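Side-chain contacts in ornithine carbamoyltransferase (Gloeobacter violaceus, PDB 3GD5), which probably catalyses the reversible transfer of the carbamoyl group from carbamoyl phosphate to L-ornithine, giving L-citrulline in arginine biosynthesis: residues 135-140 with 298-303; 31-36 with 304-309; 275-280 with 285-290; 150-155 with 264-269. All coordinates share one frame; numbering follows the deposited sequence.

Contact 1: residues 135-140 with 298-303; sequences HEHPCQ and ENRLHA
Gln-140 and Arg-300 share the hydrogen bond of this contact. Arg-300 NE donates to Gln-140 OE1 over 2.6 Å, at an N-H...O angle of 144°. The oxygen sits at the edge of the guanidinium, close to its plane. The donor, by contrast, stands well above the carbonyl plane of the amide. The two flat groups are turned 70° against each other. Bends at chi2 and chi3 swing the arginine chain round toward the start of helix 138-152. Gln-140 NE2 is bonded in turn to Asp-144, which fixes the rotation of the amide.

The ring of His-137, the N-cap residue, lies next to the same guanidinium. Arg-300 NH2 comes to the edge of this imidazole, with the ring and guanidinium planes almost perpendicular. CB of Gln-140 lies over the centre of the same ring.

Apolar packing is slight. Ala-303 CB reaches Cys-139 O at 4.3 Å.

Arg-300 also touches Thr-62 of helix 60-72 and Tyr-103 of the second subunit. By similarity, residues 137-140 and Arg-300 bind carbamoyl phosphate. The residues that meet at this buried junction of helices 138-152 and 293-312 therefore probably line the carbamoyl phosphate pocket. His-Pro-Cys-Gln is the site sequence at the start of helix 138-152, as in other ornithine transcarbamoylases.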
loop_
_atom_site.group_PDB
_atom_site.type_symbol
_atom_site.label_atom_id
_atom_site.label_comp_id
_atom_site.label_asym_id
_atom_site.label_seq_id
_atom_site.Cartn_x
_atom_site.Cartn_y
_atom_site.Cartn_z
ATOM N N HIS A 135 -1.382 -25.857 12.336
ATOM C CA HIS A 135 -1.266 -27.213 12.854
ATOM C C HIS A 135 -2.414 -28.186 12.561
ATOM O O HIS A 135 -2.167 -29.361 12.285
ATOM C CB HIS A 135 -1.050 -27.164 14.369
ATOM C CG HIS A 135 -0.613 -28.470 14.951
ATOM N ND1 HIS A 135 0.604 -29.046 14.651
ATOM C CD2 HIS A 135 -1.241 -29.328 15.791
ATOM C CE1 HIS A 135 0.707 -30.204 15.278
ATOM N NE2 HIS A 135 -0.398 -30.399 15.976
ATOM N N GLU A 136 -3.658 -27.714 12.629
ATOM C CA GLU A 136 -4.811 -28.589 12.400
ATOM C C GLU A 136 -6.024 -27.911 11.769
ATOM O O GLU A 136 -6.079 -26.690 11.638
ATOM C CB GLU A 136 -5.258 -29.228 13.725
ATOM C CG GLU A 136 -4.887 -30.692 13.883
ATOM C CD GLU A 136 -5.540 -31.336 15.093
ATOM O OE1 GLU A 136 -4.915 -31.355 16.172
ATOM O OE2 GLU A 136 -6.686 -31.814 14.969
ATOM N N HIS A 137 -7.003 -28.727 11.393
ATOM C CA HIS A 137 -8.240 -28.247 10.787
ATOM C C HIS A 137 -9.311 -29.286 11.130
ATOM O O HIS A 137 -9.799 -30.013 10.264
ATOM C CB HIS A 137 -8.072 -28.119 9.265
ATOM C CG HIS A 137 -9.146 -27.312 8.605
ATOM N ND1 HIS A 137 -9.118 -26.987 7.264
ATOM C CD2 HIS A 137 -10.270 -26.750 9.101
ATOM C CE1 HIS A 137 -10.177 -26.255 6.965
ATOM N NE2 HIS A 137 -10.893 -26.097 8.062
ATOM N N PRO A 138 -9.680 -29.363 12.415
ATOM C CA PRO A 138 -10.675 -30.288 12.968
ATOM C C PRO A 138 -12.027 -30.319 12.265
ATOM O O PRO A 138 -12.527 -31.390 11.902
ATOM C CB PRO A 138 -10.815 -29.817 14.412
ATOM C CG PRO A 138 -9.465 -29.273 14.717
ATOM C CD PRO A 138 -9.137 -28.495 13.474
ATOM N N CYS A 139 -12.621 -29.145 12.088
ATOM C CA CYS A 139 -13.926 -29.052 11.460
ATOM C C CYS A 139 -13.951 -29.606 10.059
ATOM O O CYS A 139 -14.935 -30.221 9.668
ATOM C CB CYS A 139 -14.427 -27.606 11.475
ATOM S SG CYS A 139 -14.833 -27.008 13.167
ATOM N N GLN A 140 -12.877 -29.403 9.303
ATOM C CA GLN A 140 -12.815 -29.926 7.940
ATOM C C GLN A 140 -12.949 -31.449 7.987
ATOM O O GLN A 140 -13.765 -32.044 7.277
ATOM C CB GLN A 140 -11.482 -29.555 7.285
ATOM C CG GLN A 140 -11.257 -30.183 5.909
ATOM C CD GLN A 140 -12.274 -29.722 4.885
ATOM O OE1 GLN A 140 -12.474 -28.514 4.692
ATOM N NE2 GLN A 140 -12.927 -30.677 4.219
ATOM N N GLU A 298 -20.290 -29.003 1.173
ATOM C CA GLU A 298 -21.570 -28.724 1.807
ATOM C C GLU A 298 -21.553 -29.245 3.244
ATOM O O GLU A 298 -22.120 -28.624 4.146
ATOM C CB GLU A 298 -22.722 -29.403 1.057
ATOM C CG GLU A 298 -24.090 -29.105 1.668
ATOM C CD GLU A 298 -25.206 -29.995 1.129
ATOM O OE1 GLU A 298 -25.289 -30.190 -0.107
ATOM O OE2 GLU A 298 -26.013 -30.492 1.944
ATOM N N ASN A 299 -20.905 -30.388 3.455
ATOM C CA ASN A 299 -20.844 -30.966 4.791
ATOM C C ASN A 299 -20.055 -30.146 5.805
ATOM O O ASN A 299 -20.060 -30.474 6.997
ATOM C CB ASN A 299 -20.305 -32.397 4.750
ATOM C CG ASN A 299 -21.372 -33.405 4.389
ATOM O OD1 ASN A 299 -22.555 -33.181 4.643
ATOM N ND2 ASN A 299 -20.964 -34.528 3.811
ATOM N N ARG A 300 -19.379 -29.089 5.354
ATOM C CA ARG A 300 -18.655 -28.233 6.299
ATOM C C ARG A 300 -19.744 -27.558 7.133
ATOM O O ARG A 300 -19.584 -27.301 8.322
ATOM C CB ARG A 300 -17.832 -27.153 5.577
ATOM C CG ARG A 300 -16.674 -27.673 4.724
ATOM C CD ARG A 300 -15.494 -28.165 5.557
ATOM N NE ARG A 300 -14.466 -27.139 5.730
ATOM C CZ ARG A 300 -14.633 -26.025 6.431
ATOM N NH1 ARG A 300 -15.786 -25.801 7.031
ATOM N NH2 ARG A 300 -13.662 -25.132 6.520
ATOM N N LEU A 301 -20.866 -27.278 6.487
ATOM C CA LEU A 301 -21.984 -26.625 7.160
ATOM C C LEU A 301 -22.655 -27.530 8.204
ATOM O O LEU A 301 -22.876 -27.129 9.353
ATOM C CB LEU A 301 -23.020 -26.178 6.122
ATOM C CG LEU A 301 -24.438 -25.903 6.626
ATOM C CD1 LEU A 301 -24.382 -24.845 7.690
ATOM C CD2 LEU A 301 -25.343 -25.476 5.476
ATOM N N HIS A 302 -22.986 -28.747 7.792
ATOM C CA HIS A 302 -23.648 -29.689 8.690
ATOM C C HIS A 302 -22.728 -30.100 9.833
ATOM O O HIS A 302 -23.169 -30.276 10.963
ATOM C CB HIS A 302 -24.118 -30.909 7.896
ATOM C CG HIS A 302 -24.970 -30.554 6.718
ATOM N ND1 HIS A 302 -26.165 -29.878 6.844
ATOM C CD2 HIS A 302 -24.779 -30.738 5.390
ATOM C CE1 HIS A 302 -26.673 -29.658 5.644
ATOM N NE2 HIS A 302 -25.852 -30.171 4.743
ATOM N N ALA A 303 -21.444 -30.227 9.544
ATOM C CA ALA A 303 -20.495 -30.608 10.579
ATOM C C ALA A 303 -20.325 -29.482 11.592
ATOM O O ALA A 303 -20.297 -29.722 12.806
ATOM C CB ALA A 303 -19.152 -30.964 9.961
#

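Contact 2: residues 31-36 with 304-309; sequences LTLAHQ and QKAVLA
This is an apolar helix-helix contact, in which Leu-33 and Ala-34 of helix 24-39 meet Ala-306 and Ala-309 of the C-terminal helix 293-312. It joins a helix near the N terminus, in the carbamoyl phosphate-binding part, to the last helix of the chain. The short helical segments pass with their axes 8.3 Å apart and their N-to-C directions at 115°.

The two alanines make the close point. Ala-34 CA and Ala-306 CA are 4.8 Å apart. Their methyl groups meet directly, Ala-34 CB to Ala-306 CB at 3.6 Å. Ala-306 CB also comes within 3.6 Å of Ala-34 N, so this methyl rests against the backbone of the other helix as well.

Leu-33 extends the contact to one side. Its CG stands anti to the backbone N (chi1 178°), and this directs the CD2 branch across to the C-terminal helix. Leu-33 CD2 lies 3.6 Å from Ala-306 O and 4.1 Å from Ala-309 CB, bridging successive turns. Leu-33 CG passes 4.2 Å from Ala-306 CB.

Neighbouring side chains continue the packing. Leu-30 touches Ala-306 and Val-307, and Leu-146 of helix 138-152 lies against Ala-34.

No hydrogen bond or salt bridge links the two segments. Their cohesion therefore depends on van der Waals fit, and the small alanine side chains are what allow the helix backbones to come so near.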
loop_
_atom_site.group_PDB
_atom_site.type_symbol
_atom_site.label_atom_id
_atom_site.label_comp_id
_atom_site.label_asym_id
_atom_site.label_seq_id
_atom_site.Cartn_x
_atom_site.Cartn_y
_atom_site.Cartn_z
ATOM N N LEU A 31 -20.600 -36.762 15.105
ATOM C CA LEU A 31 -20.957 -37.219 13.766
ATOM C C LEU A 31 -22.435 -37.600 13.682
ATOM O O LEU A 31 -23.103 -37.331 12.677
ATOM C CB LEU A 31 -20.082 -38.412 13.362
ATOM C CG LEU A 31 -18.594 -38.114 13.131
ATOM C CD1 LEU A 31 -17.834 -39.405 12.856
ATOM C CD2 LEU A 31 -18.446 -37.160 11.953
ATOM N N THR A 32 -22.946 -38.221 14.741
ATOM C CA THR A 32 -24.350 -38.620 14.770
ATOM C C THR A 32 -25.230 -37.376 14.837
ATOM O O THR A 32 -26.242 -37.275 14.140
ATOM C CB THR A 32 -24.652 -39.541 15.991
ATOM O OG1 THR A 32 -23.929 -40.774 15.850
ATOM C CG2 THR A 32 -26.141 -39.848 16.084
ATOM N N LEU A 33 -24.841 -36.426 15.678
ATOM C CA LEU A 33 -25.603 -35.189 15.807
ATOM C C LEU A 33 -25.663 -34.461 14.458
ATOM O O LEU A 33 -26.721 -33.994 14.032
ATOM C CB LEU A 33 -24.962 -34.283 16.862
ATOM C CG LEU A 33 -25.644 -32.929 17.062
ATOM C CD1 LEU A 33 -27.090 -33.141 17.460
ATOM C CD2 LEU A 33 -24.902 -32.123 18.123
ATOM N N ALA A 34 -24.524 -34.371 13.786
ATOM C CA ALA A 34 -24.468 -33.706 12.493
ATOM C C ALA A 34 -25.443 -34.372 11.522
ATOM O O ALA A 34 -26.234 -33.695 10.851
ATOM C CB ALA A 34 -23.054 -33.758 11.941
ATOM N N HIS A 35 -25.393 -35.700 11.449
ATOM C CA HIS A 35 -26.286 -36.438 10.555
ATOM C C HIS A 35 -27.754 -36.208 10.896
ATOM O O HIS A 35 -28.571 -35.943 10.017
ATOM C CB HIS A 35 -25.995 -37.938 10.616
ATOM C CG HIS A 35 -27.015 -38.774 9.906
ATOM N ND1 HIS A 35 -27.209 -38.715 8.543
ATOM C CD2 HIS A 35 -27.916 -39.670 10.376
ATOM C CE1 HIS A 35 -28.185 -39.540 8.202
ATOM N NE2 HIS A 35 -28.631 -40.130 9.297
ATOM N N GLN A 36 -28.090 -36.308 12.175
ATOM C CA GLN A 36 -29.469 -36.117 12.597
ATOM C C GLN A 36 -29.922 -34.712 12.250
ATOM O O GLN A 36 -31.044 -34.504 11.790
ATOM C CB GLN A 36 -29.600 -36.338 14.100
ATOM C CG GLN A 36 -29.078 -37.672 14.576
ATOM C CD GLN A 36 -29.224 -37.840 16.075
ATOM O OE1 GLN A 36 -28.803 -36.977 16.852
ATOM N NE2 GLN A 36 -29.815 -38.956 16.491
ATOM N N GLN A 304 -20.197 -28.253 11.098
ATOM C CA GLN A 304 -20.021 -27.115 11.986
ATOM C C GLN A 304 -21.267 -26.821 12.827
ATOM O O GLN A 304 -21.147 -26.346 13.956
ATOM C CB GLN A 304 -19.556 -25.890 11.182
ATOM C CG GLN A 304 -18.055 -25.952 10.925
ATOM C CD GLN A 304 -17.603 -25.214 9.679
ATOM O OE1 GLN A 304 -16.551 -25.521 9.141
ATOM N NE2 GLN A 304 -18.384 -24.238 9.224
ATOM N N LYS A 305 -22.454 -27.109 12.298
ATOM C CA LYS A 305 -23.687 -26.909 13.077
ATOM C C LYS A 305 -23.642 -27.839 14.294
ATOM O O LYS A 305 -24.033 -27.460 15.394
ATOM C CB LYS A 305 -24.928 -27.247 12.246
ATOM C CG LYS A 305 -25.266 -26.218 11.191
ATOM C CD LYS A 305 -26.440 -26.652 10.329
ATOM C CE LYS A 305 -27.712 -26.845 11.134
ATOM N NZ LYS A 305 -28.820 -27.116 10.187
ATOM N N ALA A 306 -23.163 -29.063 14.085
ATOM C CA ALA A 306 -23.056 -30.025 15.176
ATOM C C ALA A 306 -22.062 -29.543 16.234
ATOM O O ALA A 306 -22.309 -29.706 17.428
ATOM C CB ALA A 306 -22.641 -31.391 14.644
ATOM N N VAL A 307 -20.942 -28.951 15.827
ATOM C CA VAL A 307 -19.997 -28.475 16.837
ATOM C C VAL A 307 -20.610 -27.307 17.598
ATOM O O VAL A 307 -20.598 -27.291 18.827
ATOM C CB VAL A 307 -18.632 -28.030 16.234
ATOM C CG1 VAL A 307 -18.063 -29.136 15.374
ATOM C CG2 VAL A 307 -18.789 -26.753 15.435
ATOM N N LEU A 308 -21.164 -26.338 16.869
ATOM C CA LEU A 308 -21.790 -25.179 17.497
ATOM C C LEU A 308 -22.856 -25.650 18.498
ATOM O O LEU A 308 -22.890 -25.207 19.648
ATOM C CB LEU A 308 -22.421 -24.265 16.432
ATOM C CG LEU A 308 -21.446 -23.546 15.474
ATOM C CD1 LEU A 308 -22.216 -22.871 14.365
ATOM C CD2 LEU A 308 -20.612 -22.528 16.237
ATOM N N ALA A 309 -23.720 -26.558 18.062
ATOM C CA ALA A 309 -24.759 -27.068 18.942
ATOM C C ALA A 309 -24.143 -27.741 20.168
ATOM O O ALA A 309 -24.512 -27.448 21.301
ATOM C CB ALA A 309 -25.635 -28.051 18.193
#

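Contact 3: residues 275-280 with 285-290; sequences AHRGEE and VMEGPR
Arg-277 and Ala-275 both meet Met-286, whose sulfur is the central atom of the contact. Ala-275 CB rests on Met-286 SD at 3.5 Å. From another direction Arg-277 NH1 approaches the same SD at 3.1 Å. The methyl carbon Met-286 CE follows the guanidinium, 3.5 Å from Arg-277 NH2. The arginine and methionine side chains cross at about a right angle.

Beside the sulfur is a charged pair. Arg-277 NH2 and Glu-287 OE2 form a salt bridge, long at 3.3 Å. The guanidinium and carboxylate planes are 30° apart. The arginine can span the gap because its chain is extended from CG to NE, while the glutamate chain is bent at chi2.

Both charges have other partners. Arg-277 pairs with Asp-283 and, more strongly, with Asp-95 of the second subunit. Glu-287 OE1 makes its own salt bridge to Arg-98 of that subunit. Replacing Arg-277 by a leucine would probably leave Glu-287 and both aspartates without this positive mate and weaken the link between subunits.

Further back, Glu-279 N bonds His-276 O at 2.9 Å and curls the loop. Gly-278 has a positive phi (87°), where a side chain would jam against the preceding carbonyl. Ile-293 and Trp-294 of helix 293-312 pack on Met-286.

The loop follows strand 268-271 just after Cys-272 and Leu-273, which bind carbamoyl phosphate by similarity. Folded against helix 283-287, it forms part of a subunit interface of the ornithine carbamoyltransferase hexamer.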
loop_
_atom_site.group_PDB
_atom_site.type_symbol
_atom_site.label_atom_id
_atom_site.label_comp_id
_atom_site.label_asym_id
_atom_site.label_seq_id
_atom_site.Cartn_x
_atom_site.Cartn_y
_atom_site.Cartn_z
ATOM N N ALA A 275 -8.852 -25.892 -5.083
ATOM C CA ALA A 275 -8.019 -26.821 -5.846
ATOM C C ALA A 275 -7.215 -26.147 -6.959
ATOM O O ALA A 275 -7.670 -25.176 -7.569
ATOM C CB ALA A 275 -8.896 -27.913 -6.447
ATOM N N HIS A 276 -6.021 -26.669 -7.221
ATOM C CA HIS A 276 -5.184 -26.154 -8.294
ATOM C C HIS A 276 -5.130 -27.242 -9.366
ATOM O O HIS A 276 -4.241 -28.103 -9.336
ATOM C CB HIS A 276 -3.760 -25.853 -7.810
ATOM C CG HIS A 276 -3.689 -24.850 -6.701
ATOM N ND1 HIS A 276 -4.568 -23.794 -6.590
ATOM C CD2 HIS A 276 -2.844 -24.748 -5.647
ATOM C CE1 HIS A 276 -4.274 -23.089 -5.511
ATOM N NE2 HIS A 276 -3.232 -23.648 -4.922
ATOM N N ARG A 277 -6.083 -27.217 -10.298
ATOM C CA ARG A 277 -6.123 -28.214 -11.361
ATOM C C ARG A 277 -4.751 -28.324 -12.015
ATOM O O ARG A 277 -4.062 -27.325 -12.208
ATOM C CB ARG A 277 -7.176 -27.844 -12.410
ATOM C CG ARG A 277 -8.605 -27.872 -11.887
ATOM C CD ARG A 277 -9.586 -27.234 -12.877
ATOM N NE ARG A 277 -10.760 -26.703 -12.192
ATOM C CZ ARG A 277 -11.698 -27.450 -11.624
ATOM N NH1 ARG A 277 -11.597 -28.765 -11.668
ATOM N NH2 ARG A 277 -12.723 -26.887 -11.003
ATOM N N GLY A 278 -4.349 -29.547 -12.338
ATOM C CA GLY A 278 -3.050 -29.737 -12.959
ATOM C C GLY A 278 -1.899 -29.890 -11.980
ATOM O O GLY A 278 -0.776 -30.167 -12.401
ATOM N N GLU A 279 -2.153 -29.690 -10.686
ATOM C CA GLU A 279 -1.099 -29.851 -9.676
ATOM C C GLU A 279 -1.415 -31.052 -8.811
ATOM O O GLU A 279 -1.012 -32.171 -9.131
ATOM C CB GLU A 279 -0.950 -28.610 -8.775
ATOM C CG GLU A 279 -0.604 -27.323 -9.520
ATOM C CD GLU A 279 0.131 -26.299 -8.656
ATOM O OE1 GLU A 279 -0.290 -26.045 -7.507
ATOM O OE2 GLU A 279 1.138 -25.736 -9.136
ATOM N N GLU A 280 -2.153 -30.828 -7.725
ATOM C CA GLU A 280 -2.499 -31.911 -6.817
ATOM C C GLU A 280 -3.648 -32.770 -7.340
ATOM O O GLU A 280 -3.873 -33.869 -6.838
ATOM C CB GLU A 280 -2.841 -31.367 -5.427
ATOM C CG GLU A 280 -4.210 -30.706 -5.319
ATOM C CD GLU A 280 -4.230 -29.263 -5.812
ATOM O OE1 GLU A 280 -3.166 -28.721 -6.180
ATOM O OE2 GLU A 280 -5.322 -28.667 -5.818
ATOM N N VAL A 285 -10.456 -35.767 -12.867
ATOM C CA VAL A 285 -10.839 -36.429 -11.627
ATOM C C VAL A 285 -11.758 -35.535 -10.802
ATOM O O VAL A 285 -12.793 -35.981 -10.301
ATOM C CB VAL A 285 -9.602 -36.802 -10.787
ATOM C CG1 VAL A 285 -10.030 -37.442 -9.477
ATOM C CG2 VAL A 285 -8.721 -37.759 -11.572
ATOM N N MET A 286 -11.386 -34.269 -10.671
ATOM C CA MET A 286 -12.197 -33.337 -9.898
ATOM C C MET A 286 -13.629 -33.286 -10.419
ATOM O O MET A 286 -14.582 -33.276 -9.641
ATOM C CB MET A 286 -11.598 -31.939 -9.968
ATOM C CG MET A 286 -11.385 -31.293 -8.618
ATOM S SD MET A 286 -10.853 -29.618 -8.807
ATOM C CE MET A 286 -12.296 -28.769 -8.111
ATOM N N GLU A 287 -13.768 -33.243 -11.740
ATOM C CA GLU A 287 -15.076 -33.176 -12.383
ATOM C C GLU A 287 -15.647 -34.564 -12.671
ATOM O O GLU A 287 -16.790 -34.692 -13.105
ATOM C CB GLU A 287 -14.965 -32.402 -13.702
ATOM C CG GLU A 287 -14.436 -30.972 -13.588
ATOM C CD GLU A 287 -15.340 -30.075 -12.761
ATOM O OE1 GLU A 287 -16.513 -30.444 -12.546
ATOM O OE2 GLU A 287 -14.881 -28.993 -12.337
ATOM N N GLY A 288 -14.846 -35.598 -12.429
ATOM C CA GLY A 288 -15.273 -36.963 -12.690
ATOM C C GLY A 288 -16.362 -37.540 -11.803
ATOM O O GLY A 288 -16.857 -36.874 -10.895
ATOM N N PRO A 289 -16.751 -38.802 -12.046
ATOM C CA PRO A 289 -17.790 -39.505 -11.287
ATOM C C PRO A 289 -17.407 -40.043 -9.905
ATOM O O PRO A 289 -18.281 -40.481 -9.154
ATOM C CB PRO A 289 -18.209 -40.622 -12.245
ATOM C CG PRO A 289 -16.934 -40.961 -12.920
ATOM C CD PRO A 289 -16.348 -39.593 -13.224
ATOM N N ARG A 290 -16.118 -40.012 -9.570
ATOM C CA ARG A 290 -15.654 -40.511 -8.270
ATOM C C ARG A 290 -15.479 -39.395 -7.252
ATOM O O ARG A 290 -15.279 -39.640 -6.061
ATOM C CB ARG A 290 -14.331 -41.265 -8.426
ATOM C CG ARG A 290 -14.465 -42.619 -9.113
ATOM C CD ARG A 290 -13.098 -43.227 -9.375
ATOM N NE ARG A 290 -13.191 -44.582 -9.908
ATOM C CZ ARG A 290 -13.599 -45.634 -9.206
ATOM N NH1 ARG A 290 -13.949 -45.488 -7.935
ATOM N NH2 ARG A 290 -13.666 -46.831 -9.782
#

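Contact 4: residues 150-155 with 264-269; sequences ENFGRL and AAEAIV
Asn-151 and Phe-152, at the end of helix 138-152, face Glu-266 in a turn and Ile-268 at the start of strand 268-271. The backbones stay apart, with Asn-151 CA and Ile-268 CA 8.3 Å from each other. After the helix Gly-153 turns to a positive phi (65°). On the other side a type I beta turn runs from Ala-264 to Ala-267, and Arg-290 bonds the carbonyls of Ala-265 and Ala-267.

Side chains bridge the gap. The Phe-152 ring leads with its edge: Phe-152 CZ is 3.3 Å from Glu-266 O, which lies near the ring plane. Phe-152 CZ also meets Ile-268 CD1 at 3.9 Å. Phe-152 CE2 passes 4.2 Å from Glu-266 CB. The side chain of Asn-151 lies beside Ile-268.

Phe-152 touches Leu-158 too. Substituting a serine for Phe-152 would probably open a gap beside Ile-268 CD1 and leave Glu-266 O without the ring edge against it.

Strand 268-271 is the outermost strand, within this chain, of the five-stranded parallel sheet. The contact thus sets a helix C terminus against the edge of the Rossmann-like Asp/Orn-binding domain.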
loop_
_atom_site.group_PDB
_atom_site.type_symbol
_atom_site.label_atom_id
_atom_site.label_comp_id
_atom_site.label_asym_id
_atom_site.label_seq_id
_atom_site.Cartn_x
_atom_site.Cartn_y
_atom_site.Cartn_z
ATOM N N GLU A 150 -21.530 -41.178 4.737
ATOM C CA GLU A 150 -22.682 -41.113 3.844
ATOM C C GLU A 150 -22.445 -41.872 2.540
ATOM O O GLU A 150 -23.402 -42.232 1.855
ATOM C CB GLU A 150 -23.032 -39.656 3.516
ATOM C CG GLU A 150 -23.365 -38.793 4.726
ATOM C CD GLU A 150 -23.723 -37.357 4.348
ATOM O OE1 GLU A 150 -22.973 -36.745 3.554
ATOM O OE2 GLU A 150 -24.749 -36.841 4.853
ATOM N N ASN A 151 -21.184 -42.113 2.191
ATOM C CA ASN A 151 -20.871 -42.829 0.957
ATOM C C ASN A 151 -20.701 -44.345 1.096
ATOM O O ASN A 151 -20.997 -45.089 0.159
ATOM C CB ASN A 151 -19.609 -42.261 0.298
ATOM C CG ASN A 151 -19.885 -41.017 -0.519
ATOM O OD1 ASN A 151 -20.051 -39.923 0.027
ATOM N ND2 ASN A 151 -19.949 -41.178 -1.837
ATOM N N PHE A 152 -20.220 -44.806 2.245
ATOM C CA PHE A 152 -20.014 -46.233 2.435
ATOM C C PHE A 152 -20.854 -46.833 3.563
ATOM O O PHE A 152 -20.788 -48.035 3.824
ATOM C CB PHE A 152 -18.534 -46.521 2.697
ATOM C CG PHE A 152 -17.626 -46.131 1.566
ATOM C CD1 PHE A 152 -17.036 -44.870 1.530
ATOM C CD2 PHE A 152 -17.348 -47.028 0.539
ATOM C CE1 PHE A 152 -16.181 -44.510 0.493
ATOM C CE2 PHE A 152 -16.493 -46.679 -0.507
ATOM C CZ PHE A 152 -15.907 -45.418 -0.530
ATOM N N GLY A 153 -21.639 -45.994 4.227
ATOM C CA GLY A 153 -22.475 -46.471 5.314
ATOM C C GLY A 153 -21.680 -46.981 6.502
ATOM O O GLY A 153 -22.221 -47.659 7.373
ATOM N N ARG A 154 -20.393 -46.654 6.539
ATOM C CA ARG A 154 -19.518 -47.084 7.627
ATOM C C ARG A 154 -18.215 -46.291 7.577
ATOM O O ARG A 154 -17.937 -45.604 6.594
ATOM C CB ARG A 154 -19.202 -48.578 7.496
ATOM C CG ARG A 154 -18.507 -48.943 6.184
ATOM C CD ARG A 154 -18.113 -50.411 6.128
ATOM N NE ARG A 154 -17.545 -50.780 4.831
ATOM C CZ ARG A 154 -18.225 -50.788 3.685
ATOM N NH1 ARG A 154 -19.506 -50.446 3.668
ATOM N NH2 ARG A 154 -17.623 -51.135 2.551
ATOM N N LEU A 155 -17.420 -46.390 8.640
ATOM C CA LEU A 155 -16.142 -45.695 8.695
ATOM C C LEU A 155 -15.026 -46.680 9.014
ATOM O O LEU A 155 -13.957 -46.640 8.401
ATOM C CB LEU A 155 -16.169 -44.598 9.761
ATOM C CG LEU A 155 -17.223 -43.503 9.623
ATOM C CD1 LEU A 155 -17.061 -42.531 10.767
ATOM C CD2 LEU A 155 -17.078 -42.785 8.292
ATOM N N ALA A 264 -9.317 -49.019 -4.511
ATOM C CA ALA A 264 -10.499 -49.870 -4.578
ATOM C C ALA A 264 -11.358 -49.411 -5.750
ATOM O O ALA A 264 -11.171 -48.310 -6.270
ATOM C CB ALA A 264 -11.288 -49.783 -3.283
ATOM N N ALA A 265 -12.298 -50.255 -6.160
ATOM C CA ALA A 265 -13.174 -49.946 -7.286
ATOM C C ALA A 265 -14.221 -48.901 -6.936
ATOM O O ALA A 265 -14.630 -48.115 -7.786
ATOM C CB ALA A 265 -13.858 -51.215 -7.781
ATOM N N GLU A 266 -14.662 -48.897 -5.683
ATOM C CA GLU A 266 -15.667 -47.935 -5.241
ATOM C C GLU A 266 -14.973 -46.735 -4.602
ATOM O O GLU A 266 -15.555 -46.046 -3.769
ATOM C CB GLU A 266 -16.612 -48.579 -4.218
ATOM C CG GLU A 266 -16.588 -50.103 -4.204
ATOM C CD GLU A 266 -15.296 -50.670 -3.626
ATOM O OE1 GLU A 266 -15.015 -50.411 -2.430
ATOM O OE2 GLU A 266 -14.563 -51.369 -4.362
ATOM N N ALA A 267 -13.729 -46.490 -4.998
ATOM C CA ALA A 267 -12.960 -45.385 -4.445
ATOM C C ALA A 267 -13.578 -44.017 -4.701
ATOM O O ALA A 267 -14.073 -43.720 -5.794
ATOM C CB ALA A 267 -11.534 -45.416 -4.985
ATOM N N ILE A 268 -13.525 -43.187 -3.666
ATOM C CA ILE A 268 -14.044 -41.828 -3.697
ATOM C C ILE A 268 -12.859 -40.863 -3.621
ATOM O O ILE A 268 -11.817 -41.199 -3.049
ATOM C CB ILE A 268 -15.017 -41.605 -2.502
ATOM C CG1 ILE A 268 -16.461 -41.741 -2.988
ATOM C CG2 ILE A 268 -14.779 -40.266 -1.841
ATOM C CD1 ILE A 268 -16.782 -43.094 -3.564
ATOM N N VAL A 269 -13.012 -39.681 -4.219
ATOM C CA VAL A 269 -11.956 -38.668 -4.207
ATOM C C VAL A 269 -12.399 -37.425 -3.435
ATOM O O VAL A 269 -13.420 -36.814 -3.759
ATOM C CB VAL A 269 -11.560 -38.232 -5.639
ATOM C CG1 VAL A 269 -10.505 -37.134 -5.574
ATOM C CG2 VAL A 269 -11.021 -39.423 -6.419
#

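In the fold
Following the chain from the N terminus, 31-36 comes first and is met last, by 304-309. Contact 2 therefore closes the longest loop and encloses the other three. Contact 1 opens at 135-140 and closes at 298-303, with contacts 4 and 3 nested inside it in series. No loop crosses another. Helix 138-152 serves contacts 1 and 4, and helix 293-312 serves contacts 1 and 2. Asn-299 reaches Glu-150 to connect contacts 1 and 4, and Leu-31 packs on Leu-155 between contacts 2 and 4. Arg-290 links contacts 3 and 4. Together they tie helices 138-152 and 293-312 to helix 24-39 and the five-stranded sheet; contacts 1 and 3 also reach the second subunit.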